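Local coordinates for Beta/gama crystallin family protein (Methanosarcina acetivorans, PDB 3HZ2) that binds two calcium ions in a single betagamma-crystallin domain of paired Greek key motifs, as an archaeal member of that superfamily, at residues Leu31-Ser36 and Ser77-Arg82; Ile6-Val11 and Ser37-Ser42. One frame throughout, in Å; residues are numbered along the deposited sequence.

Contact 1 (Leu31-Ser36 and Ser77-Arg82). With CA (calcium ion), chain F; CA (calcium ion), chain E.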
loop_
_atom_site.group_PDB
_atom_site.type_symbol
_atom_site.label_atom_id
_atom_site.label_comp_id
_atom_site.label_asym_id
_atom_site.label_seq_id
_atom_site.Cartn_x
_atom_site.Cartn_y
_atom_site.Cartn_z
ATOM N N LEU A 31 4.344 -0.853 9.320
ATOM C CA LEU A 31 3.325 -0.007 8.711
ATOM C C LEU A 31 1.959 -0.676 8.660
ATOM O O LEU A 31 1.079 -0.240 7.923
ATOM C CB LEU A 31 3.750 0.404 7.297
ATOM C CG LEU A 31 4.849 1.470 7.260
ATOM C CD1 LEU A 31 5.379 1.626 5.846
ATOM C CD2 LEU A 31 4.290 2.783 7.776
ATOM N N ASN A 32 1.783 -1.741 9.433
ATOM C CA ASN A 32 0.497 -2.421 9.458
ATOM C C ASN A 32 -0.536 -1.507 10.120
ATOM O O ASN A 32 -0.305 -0.969 11.205
ATOM C CB ASN A 32 0.604 -3.740 10.221
ATOM C CG ASN A 32 -0.727 -4.444 10.342
ATOM O OD1 ASN A 32 -1.586 -4.325 9.469
ATOM N ND2 ASN A 32 -0.904 -5.194 11.424
ATOM N N ASP A 33 -1.667 -1.328 9.448
ATOM C CA ASP A 33 -2.736 -0.472 9.946
ATOM C C ASP A 33 -2.319 0.980 10.129
ATOM O O ASP A 33 -2.771 1.647 11.061
ATOM C CB ASP A 33 -3.285 -1.021 11.261
ATOM C CG ASP A 33 -4.052 -2.294 11.057
ATOM O OD1 ASP A 33 -4.582 -2.438 9.943
ATOM O OD2 ASP A 33 -4.135 -3.132 11.979
ATOM N N LYS A 34 -1.470 1.466 9.228
ATOM C CA LYS A 34 -0.998 2.846 9.284
ATOM C C LYS A 34 -0.943 3.543 7.922
ATOM O O LYS A 34 -0.934 4.764 7.858
ATOM C CB LYS A 34 0.412 2.915 9.875
ATOM C CG LYS A 34 0.586 2.363 11.265
ATOM C CD LYS A 34 2.020 2.617 11.708
ATOM C CE LYS A 34 2.367 1.896 12.985
ATOM N NZ LYS A 34 3.791 2.139 13.334
ATOM N N ILE A 35 -0.891 2.783 6.835
ATOM C CA ILE A 35 -0.772 3.395 5.511
ATOM C C ILE A 35 -1.884 4.373 5.131
ATOM O O ILE A 35 -3.069 4.034 5.169
ATOM C CB ILE A 35 -0.634 2.309 4.426
ATOM C CG1 ILE A 35 0.647 1.506 4.680
ATOM C CG2 ILE A 35 -0.590 2.954 3.044
ATOM C CD1 ILE A 35 0.764 0.233 3.863
ATOM N N SER A 36 -1.479 5.588 4.751
ATOM C CA SER A 36 -2.410 6.652 4.377
ATOM C C SER A 36 -2.191 7.266 3.002
ATOM O O SER A 36 -3.049 7.990 2.496
ATOM C CB SER A 36 -2.371 7.755 5.420
ATOM O OG SER A 36 -2.858 7.260 6.642
ATOM N N SER A 77 -5.819 0.995 7.408
ATOM C CA SER A 77 -6.393 -0.343 7.387
ATOM C C SER A 77 -5.626 -1.388 6.585
ATOM O O SER A 77 -5.895 -2.571 6.713
ATOM C CB SER A 77 -7.822 -0.276 6.862
ATOM O OG SER A 77 -7.826 0.109 5.500
ATOM N N ILE A 78 -4.696 -0.969 5.740
ATOM C CA ILE A 78 -3.943 -1.942 4.953
ATOM C C ILE A 78 -3.074 -2.798 5.869
ATOM O O ILE A 78 -2.408 -2.279 6.763
ATOM C CB ILE A 78 -3.061 -1.236 3.901
ATOM C CG1 ILE A 78 -3.963 -0.546 2.871
ATOM C CG2 ILE A 78 -2.119 -2.244 3.234
ATOM C CD1 ILE A 78 -3.228 0.332 1.889
ATOM N N SER A 79 -3.087 -4.113 5.656
ATOM C CA SER A 79 -2.288 -5.017 6.480
ATOM C C SER A 79 -1.375 -5.935 5.684
ATOM O O SER A 79 -0.567 -6.663 6.256
ATOM C CB SER A 79 -3.193 -5.850 7.385
ATOM O OG SER A 79 -3.725 -5.036 8.410
ATOM N N SER A 80 -1.511 -5.908 4.363
ATOM C CA SER A 80 -0.665 -6.711 3.492
ATOM C C SER A 80 -0.906 -6.293 2.055
ATOM O O SER A 80 -1.954 -5.742 1.727
ATOM C CB SER A 80 -0.949 -8.215 3.659
ATOM O OG SER A 80 -2.275 -8.553 3.284
ATOM N N PHE A 81 0.083 -6.515 1.203
ATOM C CA PHE A 81 -0.066 -6.174 -0.203
ATOM C C PHE A 81 0.927 -6.944 -1.050
ATOM O O PHE A 81 2.010 -7.305 -0.587
ATOM C CB PHE A 81 0.056 -4.650 -0.429
ATOM C CG PHE A 81 1.347 -4.036 0.060
ATOM C CD1 PHE A 81 2.500 -4.076 -0.722
ATOM C CD2 PHE A 81 1.395 -3.382 1.287
ATOM C CE1 PHE A 81 3.678 -3.471 -0.288
ATOM C CE2 PHE A 81 2.567 -2.775 1.731
ATOM C CZ PHE A 81 3.710 -2.819 0.943
ATOM N N ARG A 82 0.535 -7.221 -2.288
ATOM C CA ARG A 82 1.387 -7.960 -3.200
ATOM C C ARG A 82 1.126 -7.567 -4.638
ATOM O O ARG A 82 0.101 -6.963 -4.965
ATOM C CB ARG A 82 1.165 -9.466 -3.034
ATOM C CG ARG A 82 -0.258 -9.922 -3.305
ATOM C CD ARG A 82 -0.379 -11.426 -3.112
ATOM N NE ARG A 82 -1.770 -11.869 -3.047
ATOM C CZ ARG A 82 -2.144 -13.108 -2.737
ATOM N NH1 ARG A 82 -1.228 -14.031 -2.467
ATOM N NH2 ARG A 82 -3.433 -13.424 -2.688
HETATM CA CA CA F . -6.083 -4.002 8.760
HETATM CA CA CA E . -1.898 6.855 8.889
HETATM O O HOH W 1 -1.064 0.028 6.657
HETATM O O HOH W 2 -4.881 1.991 4.808
HETATM O O HOH W 3 -3.996 8.508 9.127
HETATM O O HOH W 4 -1.156 6.029 11.211
HETATM O O HOH W 5 -1.059 9.116 10.058
HETATM O O HOH W 6 -8.239 -2.728 9.929
HETATM O O HOH W 7 -6.103 -5.867 10.822
#
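With CG of N32 trans to the main-chain nitrogen (chi1 177°) and OG of S79 turned back beside its own nitrogen (chi1 -72°), the amide oxygen and the hydroxyl are brought together from the two loops. The S79 hydroxyl donates to N32 OD1 over a very short 2.5 Å between OG and OD1, and the same OG binds a calcium ion at 2.6 Å. N32 is thus placed as a second-shell residue that would help to fix the rotation of this ligand. D33 supplies the carboxylate: its OD1 reaches this calcium at 2.5 Å, as does S77 O, and two waters and the backbone oxygen of E49 complete the set. D33 OD1 and S79 OG lie close to each other as fellow ligands of the metal. This is the paired calcium site of the betagamma-crystallin domain, in which each of two loops contributes to both ions; K34 O and S36 OG serve the other calcium with E9 and N76. Behind the metal, D33 N bonds to I78 O at 2.9 Å, nearly straight at 163°. I78 O also accepts from a water that donates to L31 O and takes the N-H of I35, bridging the 31-36 loop and I78. A second water joins I35 O to S77 N. Beneath the polar layer, I35 CD1 packs on I78 CG2 at 3.9 Å, the two side chains crossing at a slant, and on F81 CE2 at 4.1 Å, facing the hydrophobic interior.

Contact 2 (Ile6-Val11 and Ser37-Ser42). With CA (calcium ion), chain E.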
loop_
_atom_site.group_PDB
_atom_site.type_symbol
_atom_site.label_atom_id
_atom_site.label_comp_id
_atom_site.label_asym_id
_atom_site.label_seq_id
_atom_site.Cartn_x
_atom_site.Cartn_y
_atom_site.Cartn_z
ATOM N N ILE A 6 5.677 2.473 -3.034
ATOM C CA ILE A 6 6.124 3.071 -1.788
ATOM C C ILE A 6 4.881 3.444 -0.987
ATOM O O ILE A 6 3.979 4.116 -1.490
ATOM C CB ILE A 6 6.980 4.338 -2.022
ATOM C CG1 ILE A 6 8.071 4.052 -3.059
ATOM C CG2 ILE A 6 7.638 4.761 -0.706
ATOM C CD1 ILE A 6 8.995 5.224 -3.325
ATOM N N VAL A 7 4.830 2.979 0.253
ATOM C CA VAL A 7 3.698 3.256 1.126
ATOM C C VAL A 7 4.139 4.224 2.214
ATOM O O VAL A 7 5.288 4.193 2.658
ATOM C CB VAL A 7 3.159 1.958 1.764
ATOM C CG1 VAL A 7 2.565 1.064 0.681
ATOM C CG2 VAL A 7 4.284 1.221 2.495
ATOM N N TYR A 8 3.224 5.087 2.640
ATOM C CA TYR A 8 3.549 6.082 3.654
ATOM C C TYR A 8 2.584 6.105 4.823
ATOM O O TYR A 8 1.387 5.855 4.668
ATOM C CB TYR A 8 3.588 7.473 3.031
ATOM C CG TYR A 8 4.505 7.591 1.842
ATOM C CD1 TYR A 8 4.125 7.102 0.592
ATOM C CD2 TYR A 8 5.749 8.210 1.959
ATOM C CE1 TYR A 8 4.959 7.230 -0.514
ATOM C CE2 TYR A 8 6.591 8.346 0.859
ATOM C CZ TYR A 8 6.191 7.855 -0.374
ATOM O OH TYR A 8 7.017 8.004 -1.468
ATOM N N GLU A 9 3.128 6.438 5.989
ATOM C CA GLU A 9 2.361 6.515 7.219
ATOM C C GLU A 9 1.293 7.608 7.186
ATOM O O GLU A 9 0.155 7.363 7.540
ATOM C CB GLU A 9 3.309 6.757 8.400
ATOM C CG GLU A 9 2.630 6.758 9.760
ATOM C CD GLU A 9 3.604 7.014 10.899
ATOM O OE1 GLU A 9 3.174 6.962 12.069
ATOM O OE2 GLU A 9 4.795 7.272 10.626
ATOM N N HIS A 10 1.644 8.814 6.757
ATOM C CA HIS A 10 0.663 9.894 6.734
ATOM C C HIS A 10 0.215 10.254 5.327
ATOM O O HIS A 10 0.862 9.890 4.342
ATOM C CB HIS A 10 1.232 11.160 7.390
ATOM C CG HIS A 10 1.875 10.928 8.722
ATOM N ND1 HIS A 10 1.294 10.162 9.710
ATOM C CD2 HIS A 10 3.037 11.394 9.240
ATOM C CE1 HIS A 10 2.071 10.165 10.780
ATOM N NE2 HIS A 10 3.134 10.905 10.521
ATOM N N VAL A 11 -0.896 10.982 5.236
ATOM C CA VAL A 11 -1.385 11.422 3.942
ATOM C C VAL A 11 -0.322 12.367 3.393
ATOM O O VAL A 11 0.518 12.873 4.143
ATOM C CB VAL A 11 -2.735 12.174 4.051
ATOM C CG1 VAL A 11 -3.825 11.217 4.523
ATOM C CG2 VAL A 11 -2.601 13.355 4.993
ATOM N N SER A 37 -1.031 7.012 2.412
ATOM C CA SER A 37 -0.745 7.509 1.072
ATOM C C SER A 37 0.135 6.470 0.392
ATOM O O SER A 37 0.860 5.725 1.055
ATOM C CB SER A 37 -0.074 8.895 1.118
ATOM O OG SER A 37 1.113 8.896 1.881
ATOM N N ILE A 38 0.056 6.406 -0.932
ATOM C CA ILE A 38 0.801 5.407 -1.683
ATOM C C ILE A 38 1.287 5.929 -3.029
ATOM O O ILE A 38 0.635 6.763 -3.654
ATOM C CB ILE A 38 -0.093 4.170 -1.972
ATOM C CG1 ILE A 38 -0.621 3.576 -0.663
ATOM C CG2 ILE A 38 0.690 3.128 -2.772
ATOM C CD1 ILE A 38 -1.703 2.522 -0.858
ATOM N N LYS A 39 2.434 5.419 -3.467
ATOM C CA LYS A 39 2.991 5.781 -4.767
ATOM C C LYS A 39 3.331 4.500 -5.516
ATOM O O LYS A 39 4.283 3.810 -5.161
ATOM C CB LYS A 39 4.268 6.609 -4.613
ATOM C CG LYS A 39 4.067 8.043 -4.173
ATOM C CD LYS A 39 5.400 8.779 -4.207
ATOM C CE LYS A 39 5.313 10.158 -3.585
ATOM N NZ LYS A 39 6.646 10.844 -3.653
ATOM N N VAL A 40 2.548 4.168 -6.539
ATOM C CA VAL A 40 2.831 2.973 -7.322
ATOM C C VAL A 40 3.737 3.411 -8.469
ATOM O O VAL A 40 3.275 4.002 -9.442
ATOM C CB VAL A 40 1.544 2.346 -7.902
ATOM C CG1 VAL A 40 1.898 1.123 -8.744
ATOM C CG2 VAL A 40 0.605 1.942 -6.769
ATOM N N LYS A 41 5.027 3.133 -8.332
ATOM C CA LYS A 41 6.017 3.506 -9.335
ATOM C C LYS A 41 5.850 2.692 -10.610
ATOM O O LYS A 41 5.995 3.211 -11.719
ATOM C CB LYS A 41 7.429 3.298 -8.779
ATOM C CG LYS A 41 7.683 3.984 -7.443
ATOM C CD LYS A 41 7.537 5.494 -7.551
ATOM C CE LYS A 41 8.573 6.079 -8.501
ATOM N NZ LYS A 41 8.412 7.551 -8.673
ATOM N N SER A 42 5.546 1.410 -10.444
ATOM C CA SER A 42 5.362 0.518 -11.580
ATOM C C SER A 42 4.648 -0.757 -11.161
ATOM O O SER A 42 4.736 -1.181 -10.005
ATOM C CB SER A 42 6.720 0.174 -12.198
ATOM O OG SER A 42 7.633 -0.232 -11.194
HETATM CA CA CA E . -1.898 6.855 8.889
HETATM O O HOH W 5 -1.059 9.116 10.058
HETATM O O HOH W 3 -3.996 8.508 9.127
HETATM O O HOH W 4 -1.156 6.029 11.211
#
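Backbone hydrogen bonds carry the pairing of I6-Y8 with S37-K39, two antiparallel strands whose axes approach to 4.8 Å. I6 and K39 form a hydrogen-bonded pair through both I6 N to K39 O (2.9 Å) and K39 N to I6 O (2.8 Å), and Y8 N gives a third bond to S37 O. Between them V7 and I38 make a non-hydrogen-bonded pair.

One side-chain hydrogen bond extends the polar contact past the strand end. S37 holds OG between its main-chain nitrogen and carbonyl carbon (chi1 57°), which points it at the turning chain, and the hydroxyl donates to H10 O at 2.7 Å. The adjoining E9 O binds a calcium ion at 2.5 Å, and H10 ND1 is hydrogen-bonded (2.6 Å) to water 5, one of that ion's ligands, in the plane of the imidazole.

Side-chain packing divides between the sheet faces. On the face of Y8 and K39, the extended lysine chain slants across the phenol end of the tyrosine, with CD 3.3 Å from Y8 OH; F13 meets the Y8 ring edge-to-face and the lysine through a cation-pi contact. On the other, apolar V7 CG1 and I38 CG1 approach to 4.3 Å.

These are the central strands of a four-stranded antiparallel sheet: strand 17-20 flanks 4-8, strand 63-65, lent by the second Greek key motif, flanks 37-42, and I35 and I78 pack on the V7 and I38 face.

In the fold
One calcium ion joins the two contacts, since both supply it with ligands, whereas the other ion belongs to contact 1 alone of the two. The chain runs directly from S36 into S37, and S36 N probably bonds to Y8 O, so the loop of contact 1 continues the strand pairing of contact 2. Contact 1 is buried and built mostly of loops, with metal ligands and waters above an apolar layer. Contact 2 is partly buried and relies on regular strand hydrogen bonds, with K39 and Y8 on its outer face. Their apolar sides meet where L31 packs on V7, in the interior of the domain.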